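Local atomic coordinates of protein translation elongation factor 1A (Methanosarcina mazei, PDB entry 3WND), a protein that probably acts as an elongation factor-like translational GTPase and, in its GTP-bound form, binds cysteinyl-tRNA(Cys). Residues 47-51 / 75-79; 290-294 / 359-364; 348-353 / 365-370. One frame throughout, in Å; residues are numbered along the deposited sequence.

Contact 1. Residues 47-51 / 75-79; sequences SSDIT and KSLIT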
loop_
_atom_site.group_PDB
_atom_site.type_symbol
_atom_site.label_atom_id
_atom_site.label_comp_id
_atom_site.label_asym_id
_atom_site.label_seq_id
_atom_site.Cartn_x
_atom_site.Cartn_y
_atom_site.Cartn_z
ATOM N N SER A 47 -14.128 -3.122 -6.031
ATOM C CA SER A 47 -14.236 -1.692 -5.856
ATOM C C SER A 47 -14.934 -1.346 -4.548
ATOM O O SER A 47 -16.031 -1.786 -4.341
ATOM C CB SER A 47 -15.049 -1.127 -7.035
ATOM O OG SER A 47 -15.028 0.307 -7.047
ATOM N N SER A 48 -14.233 -0.632 -3.646
ATOM C CA SER A 48 -14.763 -0.097 -2.383
ATOM C C SER A 48 -14.306 1.385 -2.208
ATOM O O SER A 48 -14.682 2.267 -3.012
ATOM C CB SER A 48 -14.235 -0.990 -1.225
ATOM O OG SER A 48 -12.805 -1.111 -1.207
ATOM N N ASP A 49 -13.429 1.674 -1.232
ATOM C CA ASP A 49 -12.768 3.022 -1.264
ATOM C C ASP A 49 -11.510 3.010 -2.137
ATOM O O ASP A 49 -10.897 4.078 -2.348
ATOM C CB ASP A 49 -12.345 3.511 0.125
ATOM C CG ASP A 49 -11.402 2.522 0.802
ATOM O OD1 ASP A 49 -11.358 1.312 0.469
ATOM O OD2 ASP A 49 -10.699 2.969 1.672
ATOM N N ILE A 50 -11.148 1.821 -2.622
ATOM C CA ILE A 50 -10.077 1.622 -3.594
ATOM C C ILE A 50 -10.642 0.755 -4.689
ATOM O O ILE A 50 -11.618 0.088 -4.474
ATOM C CB ILE A 50 -8.772 0.952 -3.035
ATOM C CG1 ILE A 50 -9.093 -0.363 -2.303
ATOM C CG2 ILE A 50 -8.070 1.895 -2.033
ATOM C CD1 ILE A 50 -7.848 -1.253 -2.060
ATOM N N THR A 51 -10.024 0.798 -5.878
ATOM C CA THR A 51 -10.478 -0.074 -6.988
ATOM C C THR A 51 -9.349 -0.802 -7.663
ATOM O O THR A 51 -8.336 -0.214 -7.997
ATOM C CB THR A 51 -11.304 0.757 -8.049
ATOM O OG1 THR A 51 -12.413 1.427 -7.394
ATOM C CG2 THR A 51 -11.828 -0.081 -9.147
ATOM N N LYS A 75 -6.872 6.512 4.454
ATOM C CA LYS A 75 -6.996 5.041 4.406
ATOM C C LYS A 75 -6.950 4.516 2.958
ATOM O O LYS A 75 -6.344 3.460 2.678
ATOM C CB LYS A 75 -8.313 4.653 5.149
ATOM C CG LYS A 75 -8.847 3.236 4.889
ATOM C CD LYS A 75 -10.167 3.006 5.626
ATOM C CE LYS A 75 -10.642 1.516 5.488
ATOM N NZ LYS A 75 -11.761 1.098 6.410
ATOM N N SER A 76 -7.572 5.265 2.008
ATOM C CA SER A 76 -7.563 4.782 0.628
ATOM C C SER A 76 -6.112 4.702 0.140
ATOM O O SER A 76 -5.684 3.679 -0.447
ATOM C CB SER A 76 -8.404 5.737 -0.236
ATOM O OG SER A 76 -8.329 5.357 -1.679
ATOM N N LEU A 77 -5.364 5.779 0.360
ATOM C CA LEU A 77 -3.971 5.797 -0.085
ATOM C C LEU A 77 -3.114 4.737 0.620
ATOM O O LEU A 77 -2.327 4.029 0.003
ATOM C CB LEU A 77 -3.374 7.187 0.197
ATOM C CG LEU A 77 -1.879 7.395 -0.152
ATOM C CD1 LEU A 77 -1.655 7.377 -1.636
ATOM C CD2 LEU A 77 -1.443 8.726 0.472
ATOM N N ILE A 78 -3.230 4.686 1.946
ATOM C CA ILE A 78 -2.327 3.827 2.711
ATOM C C ILE A 78 -2.673 2.375 2.452
ATOM O O ILE A 78 -1.800 1.539 2.409
ATOM C CB ILE A 78 -2.280 4.207 4.190
ATOM C CG1 ILE A 78 -1.843 5.692 4.367
ATOM C CG2 ILE A 78 -1.411 3.145 4.933
ATOM C CD1 ILE A 78 -0.502 5.988 3.674
ATOM N N THR A 79 -3.962 2.039 2.294
ATOM C CA THR A 79 -4.315 0.641 1.897
ATOM C C THR A 79 -3.704 0.299 0.549
ATOM O O THR A 79 -3.108 -0.775 0.433
ATOM C CB THR A 79 -5.861 0.480 1.861
ATOM O OG1 THR A 79 -6.430 0.769 3.151
ATOM C CG2 THR A 79 -6.252 -0.934 1.404
#

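Contact 2. Residues 290-294 / 359-364; sequences SKFTK and LTQRFA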
loop_
_atom_site.group_PDB
_atom_site.type_symbol
_atom_site.label_atom_id
_atom_site.label_comp_id
_atom_site.label_asym_id
_atom_site.label_seq_id
_atom_site.Cartn_x
_atom_site.Cartn_y
_atom_site.Cartn_z
ATOM N N SER A 290 8.061 13.737 10.889
ATOM C CA SER A 290 8.236 14.514 9.650
ATOM C C SER A 290 8.698 15.950 9.999
ATOM O O SER A 290 8.213 16.577 10.976
ATOM C CB SER A 290 6.892 14.676 9.045
ATOM O OG SER A 290 6.949 15.409 7.807
ATOM N N LYS A 291 9.508 16.509 9.096
ATOM C CA LYS A 291 9.808 17.937 9.242
ATOM C C LYS A 291 8.568 18.778 8.894
ATOM O O LYS A 291 8.518 19.981 9.198
ATOM C CB LYS A 291 10.897 18.316 8.243
ATOM C CG LYS A 291 12.228 17.785 8.679
ATOM C CD LYS A 291 13.272 18.080 7.637
ATOM C CE LYS A 291 14.438 17.186 7.976
ATOM N NZ LYS A 291 15.502 17.500 7.003
ATOM N N PHE A 292 7.579 18.193 8.194
ATOM C CA PHE A 292 6.470 18.955 7.673
ATOM C C PHE A 292 5.156 18.715 8.430
ATOM O O PHE A 292 4.106 18.535 7.835
ATOM C CB PHE A 292 6.352 18.699 6.162
ATOM C CG PHE A 292 7.542 19.284 5.410
ATOM C CD1 PHE A 292 7.541 20.656 5.133
ATOM C CD2 PHE A 292 8.664 18.532 5.163
ATOM C CE1 PHE A 292 8.682 21.234 4.568
ATOM C CE2 PHE A 292 9.765 19.102 4.602
ATOM C CZ PHE A 292 9.796 20.421 4.293
ATOM N N THR A 293 5.252 18.713 9.740
ATOM C CA THR A 293 4.096 18.572 10.580
ATOM C C THR A 293 4.210 19.518 11.805
ATOM O O THR A 293 5.164 20.283 11.902
ATOM C CB THR A 293 3.876 17.079 11.008
ATOM O OG1 THR A 293 2.555 16.935 11.569
ATOM C CG2 THR A 293 4.907 16.627 12.045
ATOM N N LYS A 294 3.240 19.432 12.698
ATOM C CA LYS A 294 3.150 20.264 13.966
ATOM C C LYS A 294 3.822 19.496 15.060
ATOM O O LYS A 294 3.771 18.245 15.051
ATOM C CB LYS A 294 1.621 20.431 14.361
ATOM C CG LYS A 294 0.814 21.615 13.856
ATOM C CD LYS A 294 1.295 23.000 14.287
ATOM C CE LYS A 294 0.213 23.953 14.817
ATOM N NZ LYS A 294 0.336 25.432 14.377
ATOM N N LEU A 359 -4.785 18.397 9.675
ATOM C CA LEU A 359 -3.805 19.283 9.029
ATOM C C LEU A 359 -3.971 19.316 7.519
ATOM O O LEU A 359 -4.756 18.564 6.933
ATOM C CB LEU A 359 -2.376 18.846 9.417
ATOM C CG LEU A 359 -2.098 18.948 10.920
ATOM C CD1 LEU A 359 -0.710 18.421 11.301
ATOM C CD2 LEU A 359 -2.282 20.405 11.384
ATOM N N THR A 360 -3.210 20.194 6.861
ATOM C CA THR A 360 -3.203 20.152 5.385
ATOM C C THR A 360 -2.374 19.002 4.835
ATOM O O THR A 360 -2.838 18.240 3.969
ATOM C CB THR A 360 -2.607 21.484 4.818
ATOM O OG1 THR A 360 -3.323 22.570 5.389
ATOM C CG2 THR A 360 -2.708 21.554 3.299
ATOM N N GLN A 361 -1.155 18.932 5.294
ATOM C CA GLN A 361 -0.253 17.793 5.001
ATOM C C GLN A 361 -0.489 16.957 6.318
ATOM O O GLN A 361 -0.078 17.344 7.375
ATOM C CB GLN A 361 1.182 18.305 4.861
ATOM C CG GLN A 361 2.180 17.265 4.294
ATOM C CD GLN A 361 2.353 16.062 5.194
ATOM O OE1 GLN A 361 1.735 14.981 4.933
ATOM N NE2 GLN A 361 3.150 16.229 6.273
ATOM N N ARG A 362 -1.099 15.790 6.149
ATOM C CA ARG A 362 -1.631 15.077 7.311
ATOM C C ARG A 362 -0.674 14.054 7.915
ATOM O O ARG A 362 -0.958 13.499 8.948
ATOM C CB ARG A 362 -2.952 14.400 6.941
ATOM C CG ARG A 362 -3.990 15.434 6.596
ATOM C CD ARG A 362 -5.233 14.886 5.900
ATOM N NE ARG A 362 -4.939 14.660 4.478
ATOM C CZ ARG A 362 -5.835 14.232 3.598
ATOM N NH1 ARG A 362 -7.135 13.947 3.945
ATOM N NH2 ARG A 362 -5.429 14.055 2.345
ATOM N N PHE A 363 0.389 13.706 7.216
ATOM C CA PHE A 363 1.315 12.671 7.739
ATOM C C PHE A 363 2.311 13.272 8.677
ATOM O O PHE A 363 2.978 14.262 8.364
ATOM C CB PHE A 363 2.021 11.924 6.606
ATOM C CG PHE A 363 1.077 11.029 5.850
ATOM C CD1 PHE A 363 0.621 9.807 6.422
ATOM C CD2 PHE A 363 0.515 11.450 4.640
ATOM C CE1 PHE A 363 -0.352 9.021 5.689
ATOM C CE2 PHE A 363 -0.447 10.691 3.952
ATOM C CZ PHE A 363 -0.847 9.446 4.459
ATOM N N ALA A 364 2.372 12.671 9.862
ATOM C CA ALA A 364 3.158 13.212 10.944
ATOM C C ALA A 364 4.451 12.477 11.238
ATOM O O ALA A 364 5.414 13.095 11.680
ATOM C CB ALA A 364 2.281 13.282 12.222
HETATM O O HOH W 1 1.460 19.532 8.222
HETATM O O HOH W 2 1.143 16.143 9.426
#

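Contact 3. Residues 348-353 / 365-370; sequences KQDRFL and AYGFSK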
loop_
_atom_site.group_PDB
_atom_site.type_symbol
_atom_site.label_atom_id
_atom_site.label_comp_id
_atom_site.label_asym_id
_atom_site.label_seq_id
_atom_site.Cartn_x
_atom_site.Cartn_y
_atom_site.Cartn_z
ATOM N N LYS A 348 6.473 -6.982 14.662
ATOM C CA LYS A 348 7.405 -5.854 14.895
ATOM C C LYS A 348 7.964 -5.327 13.574
ATOM O O LYS A 348 8.424 -4.187 13.532
ATOM C CB LYS A 348 8.514 -6.260 15.848
ATOM C CG LYS A 348 7.913 -6.473 17.201
ATOM C CD LYS A 348 8.867 -6.209 18.335
ATOM C CE LYS A 348 8.011 -6.188 19.590
ATOM N NZ LYS A 348 8.360 -5.073 20.524
ATOM N N GLN A 349 7.918 -6.133 12.519
ATOM C CA GLN A 349 8.409 -5.688 11.228
ATOM C C GLN A 349 7.464 -4.648 10.580
ATOM O O GLN A 349 7.741 -4.114 9.541
ATOM C CB GLN A 349 8.664 -6.863 10.237
ATOM C CG GLN A 349 7.404 -7.684 9.823
ATOM C CD GLN A 349 7.287 -8.897 10.672
ATOM O OE1 GLN A 349 7.638 -8.848 11.833
ATOM N NE2 GLN A 349 6.749 -9.990 10.132
ATOM N N ASP A 350 6.271 -4.514 11.121
ATOM C CA ASP A 350 5.254 -3.681 10.461
ATOM C C ASP A 350 5.475 -2.218 10.804
ATOM O O ASP A 350 5.553 -1.840 11.956
ATOM C CB ASP A 350 3.817 -4.059 10.888
ATOM C CG ASP A 350 3.378 -5.392 10.402
ATOM O OD1 ASP A 350 3.852 -5.908 9.411
ATOM O OD2 ASP A 350 2.470 -5.935 11.057
ATOM N N ARG A 351 5.643 -1.408 9.737
ATOM C CA ARG A 351 5.867 0.032 9.923
ATOM C C ARG A 351 4.509 0.678 10.298
ATOM O O ARG A 351 3.462 0.430 9.658
ATOM C CB ARG A 351 6.493 0.704 8.672
ATOM C CG ARG A 351 6.764 2.155 8.891
ATOM C CD ARG A 351 7.248 2.830 7.604
ATOM N NE ARG A 351 8.441 2.162 7.158
ATOM C CZ ARG A 351 9.677 2.659 7.043
ATOM N NH1 ARG A 351 9.952 3.928 7.209
ATOM N NH2 ARG A 351 10.662 1.829 6.694
ATOM N N PHE A 352 4.539 1.493 11.341
ATOM C CA PHE A 352 3.338 2.281 11.725
ATOM C C PHE A 352 3.519 3.695 11.090
ATOM O O PHE A 352 4.593 4.259 11.062
ATOM C CB PHE A 352 3.326 2.509 13.233
ATOM C CG PHE A 352 2.908 1.285 14.042
ATOM C CD1 PHE A 352 1.661 1.247 14.641
ATOM C CD2 PHE A 352 3.803 0.210 14.241
ATOM C CE1 PHE A 352 1.292 0.161 15.448
ATOM C CE2 PHE A 352 3.404 -0.909 14.962
ATOM C CZ PHE A 352 2.154 -0.907 15.629
ATOM N N LEU A 353 2.416 4.250 10.627
ATOM C CA LEU A 353 2.369 5.650 10.221
ATOM C C LEU A 353 1.397 6.386 11.153
ATOM O O LEU A 353 0.384 5.831 11.580
ATOM C CB LEU A 353 1.789 5.805 8.856
ATOM C CG LEU A 353 2.643 5.422 7.703
ATOM C CD1 LEU A 353 1.916 5.836 6.358
ATOM C CD2 LEU A 353 4.084 5.958 7.743
ATOM N N ALA A 365 4.444 11.169 11.083
ATOM C CA ALA A 365 5.553 10.379 11.622
ATOM C C ALA A 365 5.427 8.965 11.138
ATOM O O ALA A 365 4.313 8.532 10.785
ATOM C CB ALA A 365 5.562 10.354 13.170
ATOM N N TYR A 366 6.601 8.275 11.109
ATOM C CA TYR A 366 6.518 6.785 11.097
ATOM C C TYR A 366 7.134 6.278 12.377
ATOM O O TYR A 366 7.880 7.002 13.072
ATOM C CB TYR A 366 7.248 6.179 9.886
ATOM C CG TYR A 366 8.767 6.258 9.870
ATOM C CD1 TYR A 366 9.553 5.307 10.589
ATOM C CD2 TYR A 366 9.415 7.255 9.205
ATOM C CE1 TYR A 366 10.966 5.375 10.562
ATOM C CE2 TYR A 366 10.815 7.320 9.166
ATOM C CZ TYR A 366 11.557 6.389 9.901
ATOM O OH TYR A 366 12.912 6.436 9.834
ATOM N N GLY A 367 6.813 5.028 12.709
ATOM C CA GLY A 367 7.477 4.407 13.900
ATOM C C GLY A 367 7.379 2.915 13.852
ATOM O O GLY A 367 6.673 2.348 13.007
ATOM N N PHE A 368 8.137 2.300 14.724
ATOM C CA PHE A 368 8.110 0.843 14.912
ATOM C C PHE A 368 7.872 0.524 16.364
ATOM O O PHE A 368 8.351 1.244 17.240
ATOM C CB PHE A 368 9.369 0.288 14.451
ATOM C CG PHE A 368 9.430 0.311 13.026
ATOM C CD1 PHE A 368 8.894 -0.786 12.283
ATOM C CD2 PHE A 368 9.947 1.452 12.336
ATOM C CE1 PHE A 368 8.950 -0.760 10.905
ATOM C CE2 PHE A 368 9.988 1.460 10.949
ATOM C CZ PHE A 368 9.556 0.351 10.236
ATOM N N SER A 369 7.205 -0.607 16.596
ATOM C CA SER A 369 6.889 -1.107 17.926
ATOM C C SER A 369 8.165 -1.441 18.611
ATOM O O SER A 369 8.982 -2.190 18.075
ATOM C CB SER A 369 6.003 -2.313 17.850
ATOM O OG SER A 369 5.713 -2.725 19.169
ATOM N N LYS A 370 8.310 -0.806 19.783
ATOM C CA LYS A 370 9.520 -0.818 20.622
ATOM C C LYS A 370 9.813 -2.224 21.116
ATOM O O LYS A 370 8.890 -2.975 21.530
ATOM C CB LYS A 370 9.376 0.161 21.822
ATOM C CG LYS A 370 10.634 0.949 22.180
ATOM C CD LYS A 370 11.588 0.160 23.083
ATOM C CE LYS A 370 12.409 1.061 24.008
ATOM N NZ LYS A 370 13.179 2.145 23.324
ATOM O OXT LYS A 370 10.999 -2.570 21.124
HETATM O O HOH W 3 6.499 -2.349 14.452
#

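Contact 1. Residues 47-51 / 75-79
Asp-49 meets Ser-76 and Lys-75 of helix 74-83 through both backbone and side chain. Its carbonyl oxygen takes a hydrogen bond from Ser-76, OG to O 2.9 Å, the hydroxyl lying above the carbonyl plane. Ser-69 OG also donates to this oxygen. CG of Asp-49 sits between the backbone N and the carbonyl carbon (chi1 57°), which places OD2 against the methylenes of Lys-75, 3.7 Å from Lys-75 CG. OD1 turns to a salt bridge with Arg-269.

Next, Ile-50 lays its CG2 methyl against the polar atoms of Ser-76, 3.4 Å from O with OG close by. Its CD1 makes apolar contact with the CG2 methyl of Thr-79 at 3.8 Å, the side chains crossing at about a right angle. Ser-76 OG also accepts from Ser-69 N; with an alanine here, the direct bond from helix to loop is gone, and Ser-69 N would probably be left without this acceptor.

The example illustrates how one hydroxyl can join three chain segments. The contact belongs to the nucleotide-binding domain, where the turn of the hairpin 43-47/51-55 packs against the helix following strand 61-66, a position consistent with the switch II helix of translational GTPases.

Contact 2. Residues 290-294 / 359-364
An ST turn just after strand 282-289, in which Ser-290 OG accepts from Phe-292 N, meets the entry to strand 363-369 in the C-terminal beta domain. The two strands are neighbours in one antiparallel sheet, and Ser-290 N still donates to Ala-364 O at 2.8 Å. Beyond this bond regular pairing stops and the turn carries the chain round Ala-364, where a glutamine side chain does the bridging.

The amide of Gln-361 reaches across to the loop and back to its own segment. CG stands opposite the backbone N (chi1 -169°), and a bend at chi2, -64°, brings NE2 to the carbonyl of Phe-292. There NE2 donates to Phe-292 O over 2.9 Å, from above that carbonyl plane. The same nitrogen gives a second bond to Phe-363 O, also 2.9 Å, this time in the carbonyl plane and on a lone pair, while OE1 accepts from Phe-363 N.

Thr-293 packs by van der Waals contact. Its CG2 lies 3.6 Å from Ala-364 O, and its OG1 passes 3.6 Å from the CD1 methyl of Leu-359, the two side chains crossing at about a right angle. Two waters complete the join: one donates to Phe-292 O and Gln-361 O, the other links Thr-293 OG1 to Gln-361 O, with a weak bond to Phe-363 O. Phe-363 and Gln-361 also touch helix 98-109.

The chemistry illustrates how an amide can stand in for regular strand pairing: with both ends of the Gln-361 amide engaged, its rotation is fixed, and Phe-292 O receives one donor from the protein and one from solvent.

Contact 3. Residues 348-353 / 365-370
Phe-352 and Gly-367 face each other as an antiparallel hydrogen-bonded pair, joined by Phe-352 N to Gly-367 O at 2.8 Å and by the return bond, Gly-367 N to Phe-352 O, at 2.9 Å. The following pair, Leu-353 with Tyr-366, is non-hydrogen-bonded; here a CA-H...O contact runs from Tyr-366 CA to Phe-352 O, and the Leu-353 CD2 methyl lies 3.8 Å from Tyr-366 CB.

Arg-351 works between two aromatic side chains. Its NH1 sits over the centre of the Tyr-366 ring, 3.6 Å above the plane, in a cation-pi arrangement with guanidinium and ring inclined by 47°. Phe-368 presents the CZ and CE2 end of its ring to one face of the guanidinium, the planes standing 75° apart, and CZ also packs 3.5 Å from Arg-351 CB. An extended start to the arginine chain, CG opposite the backbone N at chi1 -178°, carries its methylenes past Phe-368 before a bend at chi3 turns the guanidinium.

The second shell fixes this group. Arg-351 NH1 donates to Leu-109 O at the end of helix 98-109, a helix whose Leu-109 also touches Tyr-366 and Leu-353. Where direct pairing stops, a water donates to Lys-348 O and Asp-350 O and accepts from Ser-369 N, 2.9 Å away, bridging the two chains where they no longer bond directly. It lies at the edge of the Phe-352 ring, which in turn meets Tyr-346 edge to face. Asp-350 points elsewhere, to a salt bridge with Arg-194.

The principle on display is that of a beta hairpin, strands 352-355 and 363-369, whose open end is completed by water and aromatic packing within the antiparallel sheet of the C-terminal domain.

Read from the N terminus, contact 1 comes first: it closes a loop of 23 residues inside the nucleotide-binding domain and is complete before the others begin. Contact 2 then opens at 290-294 and spans 64 residues of mostly strand before returning at 359-364. Contact 3 starts within that span, at 348-353, and closes the 11 residues of the hairpin before 365-370, so the two cross in sequence, and both use strand 363-369 of one antiparallel sheet. Phe-363 of contact 2 joins all three: its ring packs on Leu-77 and Ile-78 of contact 1 and on Leu-353 of contact 3. Ile-78 also meets Leu-353 directly. Helix 74-83 is thereby tied to the C-terminal beta domain.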